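Local coordinates for protein cellulase (glycosyl hydrolase family 5) (Bacteroides ovatus, PDB 3ZMR) that cleaves the beta-1,4-glucan backbone of xyloglucan with retention of configuration, releasing xyloglucan oligosaccharides in the gut bacterium's use of this polysaccharide, at residues Gly259-Asn264 with Glu334-Asp339. Numbering follows the deposited sequence.
With BGC (beta-D-glucopyranose), chain C; GLC (alpha-D-glucopyranose), chain L.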
loop_
_atom_site.group_PDB
_atom_site.type_symbol
_atom_site.label_atom_id
_atom_site.label_comp_id
_atom_site.label_asym_id
_atom_site.label_seq_id
_atom_site.Cartn_x
_atom_site.Cartn_y
_atom_site.Cartn_z
ATOM N N GLY A 259 2.457 -4.951 -1.251
ATOM C CA GLY A 259 2.206 -5.519 -2.574
ATOM C C GLY A 259 2.822 -4.752 -3.750
ATOM O O GLY A 259 3.249 -5.351 -4.747
ATOM N N THR A 260 2.814 -3.427 -3.615
ATOM C CA THR A 260 3.198 -2.511 -4.688
ATOM C C THR A 260 3.938 -1.314 -4.085
ATOM O O THR A 260 4.049 -1.200 -2.874
ATOM C CB THR A 260 1.960 -2.006 -5.494
ATOM O OG1 THR A 260 1.223 -1.054 -4.706
ATOM C CG2 THR A 260 1.057 -3.156 -5.935
ATOM N N ASN A 261 4.403 -0.420 -4.948
ATOM C CA ASN A 261 5.018 0.808 -4.492
ATOM C C ASN A 261 4.100 1.990 -4.857
ATOM O O ASN A 261 3.018 2.107 -4.284
ATOM C CB ASN A 261 6.435 0.928 -5.039
ATOM C CG ASN A 261 7.186 2.105 -4.455
ATOM O OD1 ASN A 261 7.138 2.339 -3.253
ATOM N ND2 ASN A 261 7.896 2.848 -5.302
ATOM N N GLU A 262 4.510 2.831 -5.823
ATOM C CA GLU A 262 3.798 4.067 -6.189
ATOM C C GLU A 262 3.126 3.902 -7.557
ATOM O O GLU A 262 3.694 4.272 -8.587
ATOM C CB GLU A 262 4.724 5.304 -6.170
ATOM C CG GLU A 262 5.328 5.623 -4.824
ATOM C CD GLU A 262 6.208 6.849 -4.823
ATOM O OE1 GLU A 262 6.434 7.404 -5.948
ATOM O OE2 GLU A 262 6.688 7.209 -3.704
ATOM N N VAL A 263 1.936 3.312 -7.575
ATOM C CA VAL A 263 1.224 3.032 -8.831
ATOM C C VAL A 263 0.691 4.374 -9.352
ATOM O O VAL A 263 0.076 5.144 -8.631
ATOM C CB VAL A 263 0.082 2.015 -8.637
ATOM C CG1 VAL A 263 -0.735 1.880 -9.933
ATOM C CG2 VAL A 263 0.682 0.679 -8.208
ATOM N N ASN A 264 0.964 4.608 -10.632
ATOM C CA ASN A 264 0.671 5.839 -11.363
ATOM C C ASN A 264 0.249 5.439 -12.772
ATOM O O ASN A 264 0.509 4.338 -13.189
ATOM C CB ASN A 264 1.998 6.671 -11.467
ATOM C CG ASN A 264 1.841 8.001 -12.139
ATOM O OD1 ASN A 264 2.495 8.267 -13.157
ATOM N ND2 ASN A 264 1.015 8.859 -11.575
ATOM N N GLU A 334 -0.439 1.957 3.273
ATOM C CA GLU A 334 0.832 2.667 3.072
ATOM C C GLU A 334 0.636 3.919 2.212
ATOM O O GLU A 334 0.063 3.859 1.130
ATOM C CB GLU A 334 1.869 1.759 2.410
ATOM C CG GLU A 334 3.190 2.447 2.087
ATOM C CD GLU A 334 4.248 1.531 1.536
ATOM O OE1 GLU A 334 3.914 0.362 1.155
ATOM O OE2 GLU A 334 5.432 1.987 1.466
ATOM N N CYS A 335 1.176 5.030 2.722
ATOM C CA CYS A 335 1.380 6.261 1.981
ATOM C C CYS A 335 2.847 6.652 2.100
ATOM O O CYS A 335 3.560 6.185 3.003
ATOM C CB CYS A 335 0.531 7.404 2.532
ATOM S SG CYS A 335 -1.262 7.113 2.449
ATOM N N HIS A 336 3.293 7.504 1.179
ATOM C CA HIS A 336 4.594 8.138 1.272
ATOM C C HIS A 336 4.368 9.618 1.477
ATOM O O HIS A 336 3.305 10.134 1.140
ATOM C CB HIS A 336 5.438 7.847 0.024
ATOM C CG HIS A 336 5.733 6.401 -0.200
ATOM N ND1 HIS A 336 6.279 5.918 -1.366
ATOM C CD2 HIS A 336 5.577 5.331 0.613
ATOM C CE1 HIS A 336 6.425 4.608 -1.259
ATOM N NE2 HIS A 336 5.990 4.228 -0.075
ATOM N N TYR A 337 5.373 10.318 1.992
ATOM C CA TYR A 337 5.172 11.745 2.338
ATOM C C TYR A 337 6.474 12.507 2.101
ATOM O O TYR A 337 7.452 12.328 2.823
ATOM C CB TYR A 337 4.708 11.930 3.790
ATOM C CG TYR A 337 4.291 13.351 4.056
ATOM C CD1 TYR A 337 3.095 13.858 3.557
ATOM C CD2 TYR A 337 5.135 14.218 4.740
ATOM C CE1 TYR A 337 2.749 15.178 3.761
ATOM C CE2 TYR A 337 4.798 15.535 4.964
ATOM C CZ TYR A 337 3.590 16.012 4.471
ATOM O OH TYR A 337 3.231 17.327 4.675
ATOM N N TYR A 338 6.434 13.362 1.095
ATOM C CA TYR A 338 7.595 14.182 0.704
ATOM C C TYR A 338 7.265 15.678 0.553
ATOM O O TYR A 338 8.048 16.435 -0.010
ATOM C CB TYR A 338 8.204 13.645 -0.580
ATOM C CG TYR A 338 8.962 12.345 -0.451
ATOM C CD1 TYR A 338 10.185 12.304 0.194
ATOM C CD2 TYR A 338 8.469 11.162 -0.995
ATOM C CE1 TYR A 338 10.910 11.127 0.272
ATOM C CE2 TYR A 338 9.187 9.989 -0.925
ATOM C CZ TYR A 338 10.417 9.972 -0.303
ATOM O OH TYR A 338 11.190 8.830 -0.251
ATOM N N ASP A 339 6.120 16.124 1.065
ATOM C CA ASP A 339 5.783 17.534 0.987
ATOM C C ASP A 339 6.646 18.301 1.985
ATOM O O ASP A 339 6.872 17.849 3.100
ATOM C CB ASP A 339 4.297 17.796 1.329
ATOM C CG ASP A 339 3.318 17.127 0.366
ATOM O OD1 ASP A 339 3.710 16.748 -0.758
ATOM O OD2 ASP A 339 2.125 17.025 0.758
HETATM C C2 BGC C . 9.839 6.044 -4.551
HETATM C C3 BGC C . 11.361 6.025 -4.329
HETATM C C4 BGC C . 12.017 7.354 -4.686
HETATM C C5 BGC C . 11.232 8.403 -3.886
HETATM C C6 BGC C . 11.829 9.787 -4.074
HETATM C C1 BGC C . 9.077 7.266 -4.017
HETATM O O2 BGC C . 9.274 4.868 -3.976
HETATM O O3 BGC C . 11.926 4.968 -5.133
HETATM O O4 BGC C . 13.445 7.301 -4.401
HETATM O O5 BGC C . 9.848 8.438 -4.288
HETATM O O6 BGC C . 12.009 9.980 -5.488
HETATM C C1 GLC L . 9.496 7.348 -3.767
HETATM C C2 GLC L . 10.026 6.096 -4.456
HETATM C C3 GLC L . 11.543 5.967 -4.315
HETATM C C4 GLC L . 12.156 7.282 -4.808
HETATM C C5 GLC L . 11.460 8.486 -4.157
HETATM C C6 GLC L . 12.027 9.838 -4.579
HETATM O O2 GLC L . 9.338 4.982 -3.950
HETATM O O3 GLC L . 12.047 4.794 -4.992
HETATM O O4 GLC L . 13.505 7.241 -4.429
HETATM O O5 GLC L . 10.074 8.451 -4.413
HETATM O O6 GLC L . 13.044 10.163 -3.651
HETATM O O HOH W 1 5.700 -0.536 -0.741
#
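ND1 of H336 donates a hydrogen bond to OE2 of E262, 2.7 Å long and nearly straight at 168°. OE2 lies in the ring plane and accepts the bond through its anti lone pair, away from OE1. The carboxylate and ring planes are 53° apart. E262 reaches the ring on an extended chain beyond CG (chi2 -179°). On the other ring nitrogen, NE2 of H336 donates to OE2 of E334, 2.8 Å away. E334 OE2 is also in the ring plane, but NE2 approaches from above the E334 carboxylate plane. Both nitrogens are thus used, which fixes the rotation of the ring. R172 forms a salt bridge with E334 and also bonds OD1 of N261. That OD1 sits at the imidazole edge, 3.1 Å from CE1 of H336. N261 and E262 lie in the loop after strand 255-258 and H336 near the end of strand 331-337, at the C-terminal mouth of the family 5 TIM barrel. E262 is probably the proton donor, and E395, probably the nucleophile, hydrogen-bonds OH of Y338. An alanine in place of H336 would probably leave the carboxylates of E262 and E334 without their shared donor and E262 freer to turn. N261 turns its amide to the sugar, with ND2 donating to O2 of the bound glucose, modelled as both anomers (2.8 Å to BGC O2). Deeper in the barrel, a water donates to both T260 O and E334 OE1.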